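Local atomic coordinates of oxidoreductase, putative (Neosartorya fumigata, PDB entry 6SKX), a protein that probably catalyses the NADPH-dependent reductive amination of carbonyl compounds, as a fungal reductive aminase. Residues Leu16-Tyr25 / Glu144-Lys152; His49-Ala57 / Thr74-Leu82. All coordinates share one frame; numbering follows the deposited sequence.

How the contacts relate
Both contacts belong to the Rossmann-type NADP-binding domain, and they lie on opposite faces of its sheet. From segment 16-25, A17 touches V29 and F20 touches V27. From segment 49-57, A57 packs on A28, and from segment 74-82 T74 on W30, which point the other way from strand 26-30. The two centres are about 22 Å apart, and the nearest atoms are about 10 Å apart. Both segments of contact 2 fall in sequence between those of contact 1. Each contact comes close to the cofactor site, which holds no NADP in this chain. The L16 side chain is about 4 Å from that of M12, and the T74 side chain is about 4 Å from that of L65.

Contact 1 (Leu16-Tyr25 / Glu144-Lys152); sequences LASRFLEEKY and EGDLSVLAK
The first helix of the Rossmann fold, helix 11-22, meets helix 137-147 and the residues that follow it, with F20 set against V149 and L150. The segment 16-25 leads away from the probable GxGxxG turn (G8, G10, G13) that begins the helix.

L150 carries much of the apolar contact. Its CD2 lies over one face of the F20 ring, a CH-pi contact with CD2 4.3 Å from the ring centroid. The other methyl, L150 CD1, meets L16 CD2 at 4.1 Å. V149 CG2 reaches the F20 ring obliquely, 3.8 Å from F20 CE1. F20 in turn has its CD1 over one face of the Y25 ring.

Two polar links flank these apolar contacts. R19 grips the backbone carbonyl of V149 side-on with two nitrogens. R19 NE to V149 O is 2.9 Å and nearly straight at 164°. R19 NH2 to the same V149 O is longer, 3.3 Å, and more bent. With CG anti to the backbone N (chi1 -172°) and a bend at chi2, the R19 chain brings NE to this oxygen. E23 fixes the guanidinium further: CG lies over one of its faces, and OE2 makes a salt bridge to R19 NH2 at 3.0 Å.

The helix ends in a Schellman motif with K24 as C-prime, which leads the chain into Y25. The Y25 hydroxyl then donates to D146 on the other segment. Y25 OH lies 2.7 Å from D146 OD1, on the anti side of a carboxylate turned 89° from the ring plane.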
loop_
_atom_site.group_PDB
_atom_site.type_symbol
_atom_site.label_atom_id
_atom_site.label_comp_id
_atom_site.label_asym_id
_atom_site.label_seq_id
_atom_site.Cartn_x
_atom_site.Cartn_y
_atom_site.Cartn_z
ATOM N N LEU A 16 24.725 4.162 11.508
ATOM C CA LEU A 16 24.909 5.552 12.026
ATOM C C LEU A 16 26.392 5.786 12.352
ATOM O O LEU A 16 26.939 6.813 11.952
ATOM C CB LEU A 16 24.061 5.821 13.266
ATOM C CG LEU A 16 22.571 5.495 13.181
ATOM C CD1 LEU A 16 21.861 6.025 14.411
ATOM C CD2 LEU A 16 21.944 6.075 11.931
ATOM N N ALA A 17 27.045 4.836 13.009
ATOM C CA ALA A 17 28.452 4.990 13.426
ATOM C C ALA A 17 29.384 5.036 12.201
ATOM O O ALA A 17 30.223 5.959 12.155
ATOM C CB ALA A 17 28.797 3.880 14.391
ATOM N N SER A 18 29.231 4.111 11.240
ATOM C CA SER A 18 29.982 4.092 9.945
ATOM C C SER A 18 29.944 5.464 9.308
ATOM O O SER A 18 31.023 5.997 8.947
ATOM C CB SER A 18 29.481 3.120 8.918
ATOM O OG SER A 18 29.943 1.840 9.237
ATOM N N ARG A 19 28.737 5.972 9.160
ATOM C CA ARG A 19 28.495 7.285 8.515
ATOM C C ARG A 19 29.198 8.413 9.290
ATOM O O ARG A 19 29.910 9.219 8.649
ATOM C CB ARG A 19 26.983 7.476 8.398
ATOM C CG ARG A 19 26.599 8.686 7.584
ATOM C CD ARG A 19 27.184 8.668 6.188
ATOM N NE ARG A 19 26.900 10.002 5.692
ATOM C CZ ARG A 19 27.501 10.601 4.679
ATOM N NH1 ARG A 19 28.448 9.984 3.990
ATOM N NH2 ARG A 19 27.141 11.833 4.371
ATOM N N PHE A 20 29.088 8.481 10.626
ATOM C CA PHE A 20 29.835 9.522 11.394
ATOM C C PHE A 20 31.346 9.375 11.161
ATOM O O PHE A 20 32.037 10.403 10.999
ATOM C CB PHE A 20 29.473 9.519 12.885
ATOM C CG PHE A 20 28.198 10.258 13.193
ATOM C CD1 PHE A 20 28.066 11.600 12.880
ATOM C CD2 PHE A 20 27.103 9.605 13.737
ATOM C CE1 PHE A 20 26.879 12.273 13.123
ATOM C CE2 PHE A 20 25.915 10.278 13.973
ATOM C CZ PHE A 20 25.816 11.621 13.686
ATOM N N LEU A 21 31.859 8.152 11.089
ATOM C CA LEU A 21 33.316 7.883 10.873
ATOM C C LEU A 21 33.741 8.274 9.437
ATOM O O LEU A 21 34.788 8.837 9.309
ATOM C CB LEU A 21 33.611 6.399 11.129
ATOM C CG LEU A 21 33.640 5.972 12.592
ATOM C CD1 LEU A 21 33.508 4.454 12.706
ATOM C CD2 LEU A 21 34.938 6.436 13.265
ATOM N N GLU A 22 32.942 8.022 8.400
ATOM C CA GLU A 22 33.237 8.485 7.011
ATOM C C GLU A 22 33.357 10.020 6.996
ATOM O O GLU A 22 34.139 10.546 6.208
ATOM C CB GLU A 22 32.127 8.183 5.992
ATOM C CG GLU A 22 31.804 6.726 5.770
ATOM C CD GLU A 22 33.022 5.877 5.490
ATOM O OE1 GLU A 22 33.845 6.320 4.652
ATOM O OE2 GLU A 22 33.155 4.796 6.137
ATOM N N GLU A 23 32.495 10.717 7.738
ATOM C CA GLU A 23 32.422 12.201 7.758
ATOM C C GLU A 23 33.425 12.784 8.759
ATOM O O GLU A 23 33.262 13.955 9.091
ATOM C CB GLU A 23 30.993 12.626 8.091
ATOM C CG GLU A 23 29.992 12.321 6.988
ATOM C CD GLU A 23 30.355 13.005 5.679
ATOM O OE1 GLU A 23 30.994 14.069 5.730
ATOM O OE2 GLU A 23 30.066 12.429 4.618
ATOM N N LYS A 24 34.368 11.967 9.248
ATOM C CA LYS A 24 35.593 12.354 9.989
ATOM C C LYS A 24 35.252 12.850 11.413
ATOM O O LYS A 24 35.998 13.646 11.955
ATOM C CB LYS A 24 36.401 13.321 9.106
ATOM C CG LYS A 24 37.289 12.627 8.065
ATOM C CD LYS A 24 37.545 13.431 6.797
ATOM N N TYR A 25 34.230 12.276 12.031
ATOM C CA TYR A 25 33.896 12.659 13.421
ATOM C C TYR A 25 34.666 11.749 14.377
ATOM O O TYR A 25 35.103 10.689 13.967
ATOM C CB TYR A 25 32.404 12.447 13.674
ATOM C CG TYR A 25 31.503 13.567 13.230
ATOM C CD1 TYR A 25 31.207 13.761 11.899
ATOM C CD2 TYR A 25 30.938 14.428 14.145
ATOM C CE1 TYR A 25 30.389 14.796 11.487
ATOM C CE2 TYR A 25 30.108 15.459 13.754
ATOM C CZ TYR A 25 29.835 15.646 12.419
ATOM O OH TYR A 25 29.022 16.659 12.030
ATOM N N GLU A 144 21.798 19.801 14.656
ATOM C CA GLU A 144 21.225 19.522 13.307
ATOM C C GLU A 144 22.367 19.369 12.287
ATOM O O GLU A 144 22.277 18.497 11.419
ATOM C CB GLU A 144 20.241 20.629 12.915
ATOM C CG GLU A 144 19.573 20.385 11.574
ATOM C CD GLU A 144 18.429 21.332 11.226
ATOM O OE1 GLU A 144 18.337 22.427 11.832
ATOM O OE2 GLU A 144 17.630 20.966 10.347
ATOM N N GLY A 145 23.414 20.184 12.407
ATOM C CA GLY A 145 24.600 20.163 11.534
ATOM C C GLY A 145 25.257 18.797 11.529
ATOM O O GLY A 145 25.706 18.338 10.430
ATOM N N ASP A 146 25.247 18.139 12.690
ATOM C CA ASP A 146 25.774 16.754 12.862
ATOM C C ASP A 146 24.720 15.749 12.346
ATOM O O ASP A 146 25.062 14.852 11.563
ATOM C CB ASP A 146 26.157 16.492 14.322
ATOM C CG ASP A 146 27.147 17.471 14.932
ATOM O OD1 ASP A 146 28.078 17.919 14.215
ATOM O OD2 ASP A 146 26.986 17.780 16.132
ATOM N N LEU A 147 23.469 15.863 12.786
ATOM C CA LEU A 147 22.415 14.883 12.424
ATOM C C LEU A 147 22.162 14.878 10.898
ATOM O O LEU A 147 21.829 13.828 10.378
ATOM C CB LEU A 147 21.145 15.220 13.203
ATOM C CG LEU A 147 21.262 15.017 14.713
ATOM C CD1 LEU A 147 20.052 15.593 15.424
ATOM C CD2 LEU A 147 21.472 13.560 15.067
ATOM N N SER A 148 22.370 15.987 10.195
ATOM C CA SER A 148 22.099 16.079 8.740
ATOM C C SER A 148 23.105 15.229 7.922
ATOM O O SER A 148 22.847 15.041 6.731
ATOM C CB SER A 148 22.044 17.528 8.305
ATOM O OG SER A 148 23.324 18.143 8.416
ATOM N N VAL A 149 24.184 14.651 8.490
ATOM C CA VAL A 149 25.060 13.756 7.665
ATOM C C VAL A 149 24.358 12.408 7.485
ATOM O O VAL A 149 24.723 11.679 6.561
ATOM C CB VAL A 149 26.498 13.568 8.198
ATOM C CG1 VAL A 149 27.186 14.909 8.489
ATOM C CG2 VAL A 149 26.576 12.614 9.384
ATOM N N LEU A 150 23.362 12.089 8.312
ATOM C CA LEU A 150 22.667 10.779 8.260
ATOM C C LEU A 150 21.536 10.783 7.219
ATOM O O LEU A 150 21.232 9.701 6.689
ATOM C CB LEU A 150 22.059 10.472 9.633
ATOM C CG LEU A 150 23.010 10.451 10.830
ATOM C CD1 LEU A 150 22.214 10.183 12.103
ATOM C CD2 LEU A 150 24.107 9.407 10.663
ATOM N N ALA A 151 20.837 11.905 7.053
ATOM C CA ALA A 151 19.479 11.952 6.465
ATOM C C ALA A 151 18.948 13.375 6.487
ATOM O O ALA A 151 19.478 14.201 7.278
ATOM C CB ALA A 151 18.563 11.057 7.251
ATOM N N LYS A 152 17.934 13.640 5.659
ATOM C CA LYS A 152 17.083 14.847 5.792
ATOM C C LYS A 152 16.543 14.879 7.227
ATOM O O LYS A 152 16.129 13.800 7.727
ATOM C CB LYS A 152 15.930 14.849 4.777
ATOM C CG LYS A 152 16.275 15.353 3.373
#

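Contact 2 (His49-Ala57 / Thr74-Leu82)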
loop_
_atom_site.group_PDB
_atom_site.type_symbol
_atom_site.label_atom_id
_atom_site.label_comp_id
_atom_site.label_asym_id
_atom_site.label_seq_id
_atom_site.Cartn_x
_atom_site.Cartn_y
_atom_site.Cartn_z
ATOM N N HIS A 49 33.523 0.699 27.292
ATOM C CA HIS A 49 33.507 -0.514 28.153
ATOM C C HIS A 49 32.337 -0.475 29.134
ATOM O O HIS A 49 31.920 -1.557 29.487
ATOM C CB HIS A 49 34.838 -0.721 28.890
ATOM C CG HIS A 49 35.967 -1.020 27.955
ATOM N ND1 HIS A 49 37.158 -1.539 28.382
ATOM C CD2 HIS A 49 36.108 -0.806 26.623
ATOM C CE1 HIS A 49 37.967 -1.686 27.345
ATOM N NE2 HIS A 49 37.348 -1.242 26.252
ATOM N N THR A 50 31.837 0.704 29.544
ATOM C CA THR A 50 30.611 0.828 30.382
ATOM C C THR A 50 29.716 1.910 29.794
ATOM O O THR A 50 30.229 2.707 28.995
ATOM C CB THR A 50 30.926 1.186 31.842
ATOM O OG1 THR A 50 31.545 2.480 31.835
ATOM C CG2 THR A 50 31.796 0.146 32.522
ATOM N N ALA A 51 28.453 1.957 30.226
ATOM C CA ALA A 51 27.521 3.051 29.878
ATOM C C ALA A 51 28.026 4.411 30.389
ATOM O O ALA A 51 27.885 5.405 29.637
ATOM C CB ALA A 51 26.136 2.729 30.345
ATOM N N VAL A 52 28.655 4.469 31.560
ATOM C CA VAL A 52 29.244 5.724 32.126
ATOM C C VAL A 52 30.283 6.305 31.145
ATOM O O VAL A 52 30.210 7.518 30.856
ATOM C CB VAL A 52 29.850 5.486 33.528
ATOM C CG1 VAL A 52 30.721 6.645 33.986
ATOM C CG2 VAL A 52 28.769 5.180 34.573
ATOM N N ASP A 53 31.232 5.489 30.683
ATOM C CA ASP A 53 32.254 5.867 29.671
ATOM C C ASP A 53 31.583 6.418 28.407
ATOM O O ASP A 53 32.083 7.436 27.870
ATOM C CB ASP A 53 33.165 4.688 29.350
ATOM C CG ASP A 53 34.113 4.385 30.497
ATOM O OD1 ASP A 53 34.057 5.118 31.502
ATOM O OD2 ASP A 53 34.892 3.439 30.376
ATOM N N GLY A 54 30.482 5.804 27.974
ATOM C CA GLY A 54 29.747 6.189 26.754
ATOM C C GLY A 54 29.157 7.577 26.908
ATOM O O GLY A 54 29.290 8.375 25.974
ATOM N N ILE A 55 28.569 7.861 28.076
ATOM C CA ILE A 55 28.025 9.203 28.450
ATOM C C ILE A 55 29.177 10.207 28.569
ATOM O O ILE A 55 28.994 11.339 28.103
ATOM C CB ILE A 55 27.196 9.139 29.753
ATOM C CG1 ILE A 55 25.976 8.221 29.617
ATOM C CG2 ILE A 55 26.799 10.544 30.198
ATOM C CD1 ILE A 55 25.037 8.634 28.518
ATOM N N ASN A 56 30.329 9.834 29.144
ATOM C CA ASN A 56 31.457 10.796 29.273
ATOM C C ASN A 56 32.232 10.980 27.956
ATOM O O ASN A 56 32.978 11.955 27.906
ATOM C CB ASN A 56 32.354 10.475 30.472
ATOM C CG ASN A 56 31.673 10.832 31.782
ATOM O OD1 ASN A 56 31.531 9.983 32.650
ATOM N ND2 ASN A 56 31.150 12.048 31.900
ATOM N N ALA A 57 32.034 10.133 26.950
ATOM C CA ALA A 57 32.820 10.236 25.700
ATOM C C ALA A 57 32.433 11.459 24.867
ATOM O O ALA A 57 33.255 11.879 24.073
ATOM C CB ALA A 57 32.691 8.972 24.901
ATOM N N THR A 74 20.010 0.060 30.171
ATOM C CA THR A 74 21.430 0.314 29.784
ATOM C C THR A 74 22.018 1.505 30.556
ATOM O O THR A 74 23.225 1.468 30.877
ATOM C CB THR A 74 21.586 0.496 28.271
ATOM O OG1 THR A 74 21.092 -0.718 27.701
ATOM C CG2 THR A 74 23.024 0.763 27.873
ATOM N N LEU A 75 21.217 2.539 30.806
ATOM C CA LEU A 75 21.694 3.817 31.395
ATOM C C LEU A 75 21.408 3.916 32.907
ATOM O O LEU A 75 21.816 4.948 33.486
ATOM C CB LEU A 75 21.006 4.953 30.636
ATOM C CG LEU A 75 21.481 5.152 29.197
ATOM C CD1 LEU A 75 20.796 6.349 28.580
ATOM C CD2 LEU A 75 22.983 5.329 29.134
ATOM N N ALA A 76 20.756 2.912 33.520
ATOM C CA ALA A 76 20.300 2.907 34.943
ATOM C C ALA A 76 21.452 3.226 35.915
ATOM O O ALA A 76 21.207 3.933 36.897
ATOM C CB ALA A 76 19.666 1.582 35.294
ATOM N N GLY A 77 22.671 2.752 35.646
ATOM C CA GLY A 77 23.841 2.992 36.513
ATOM C C GLY A 77 24.629 4.254 36.164
ATOM O O GLY A 77 25.792 4.339 36.619
ATOM N N ALA A 78 24.066 5.204 35.400
ATOM C CA ALA A 78 24.823 6.361 34.863
ATOM C C ALA A 78 24.007 7.660 34.877
ATOM O O ALA A 78 24.494 8.650 34.308
ATOM C CB ALA A 78 25.269 6.042 33.456
ATOM N N LEU A 79 22.844 7.693 35.526
ATOM C CA LEU A 79 21.964 8.890 35.533
ATOM C C LEU A 79 22.717 10.110 36.087
ATOM O O LEU A 79 22.408 11.221 35.634
ATOM C CB LEU A 79 20.713 8.575 36.357
ATOM C CG LEU A 79 19.883 7.395 35.856
ATOM C CD1 LEU A 79 18.806 7.029 36.872
ATOM C CD2 LEU A 79 19.272 7.704 34.495
ATOM N N ASP A 80 23.682 9.918 36.998
ATOM C CA ASP A 80 24.470 11.013 37.642
ATOM C C ASP A 80 25.409 11.703 36.632
ATOM O O ASP A 80 26.014 12.725 37.030
ATOM C CB ASP A 80 25.354 10.502 38.797
ATOM C CG ASP A 80 24.638 9.940 40.029
ATOM O OD1 ASP A 80 23.426 10.210 40.213
ATOM O OD2 ASP A 80 25.308 9.226 40.807
ATOM N N HIS A 81 25.594 11.181 35.402
ATOM C CA HIS A 81 26.590 11.749 34.454
ATOM C C HIS A 81 25.918 12.579 33.359
ATOM O O HIS A 81 26.663 13.193 32.560
ATOM C CB HIS A 81 27.486 10.634 33.934
ATOM C CG HIS A 81 28.353 10.047 34.997
ATOM N ND1 HIS A 81 27.913 9.015 35.830
ATOM C CD2 HIS A 81 29.623 10.335 35.374
ATOM C CE1 HIS A 81 28.891 8.676 36.647
ATOM N NE2 HIS A 81 29.954 9.471 36.384
ATOM N N LEU A 82 24.584 12.701 33.406
ATOM C CA LEU A 82 23.739 13.290 32.325
ATOM C C LEU A 82 23.739 14.826 32.301
ATOM O O LEU A 82 23.308 15.376 31.274
ATOM C CB LEU A 82 22.314 12.763 32.492
ATOM C CG LEU A 82 22.155 11.266 32.228
ATOM C CD1 LEU A 82 20.693 10.865 32.327
ATOM C CD2 LEU A 82 22.731 10.878 30.863
#
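I55 and V52 bring the apolar side of helix 51-56 against the residues that end and follow helix 68-75. I55 makes the broadest contact. Its CD1 touches two leucine methyls, 3.9 Å from L75 CD2 and 4.0 Å from L82 CD2. Its CG2 branch turns to H81 and touches H81 CB. The methyl of A78 fits close to the helix, where the backbones come nearest at V52 and A78. V52 CG2 touches A78 CB at 3.8 Å.

Methyl groups also meet backbone carbonyls. A51 CB is 3.2 Å from T74 O, and I55 CG2 is 3.6 Å from H81 O. V52 CG2 reaches the carbonyl of G77.

A third kind of contact is CH-pi. V52 CG1 stands over one face of the H81 ring, 3.9 Å from its centroid and only 14° off the ring normal. A chi1 of 167° sets CG1 opposite the backbone N and aims it at the imidazole, while CG2 serves A78.

These pieces pack on one face of the Rossmann sheet. A51, I55 and T74 all touch F7 of strand 3-7, close to the start of the cofactor-binding turn. L75 and L82 also pack on F105 of helix 95-106.

The polar bonds lie within each segment or go to the rest of the domain. T50 is the N-cap of helix 51-56, and its OG1 accepts from D53 N at 3.2 Å, almost straight. G54 O is bonded to S5 OG and I55 O to K85 NZ. T74 OG1 is bonded to A70 O in its own helix. H81 closes a short 3-10 segment, 79-81, with H81 N bonded to A78 O at 3.0 Å.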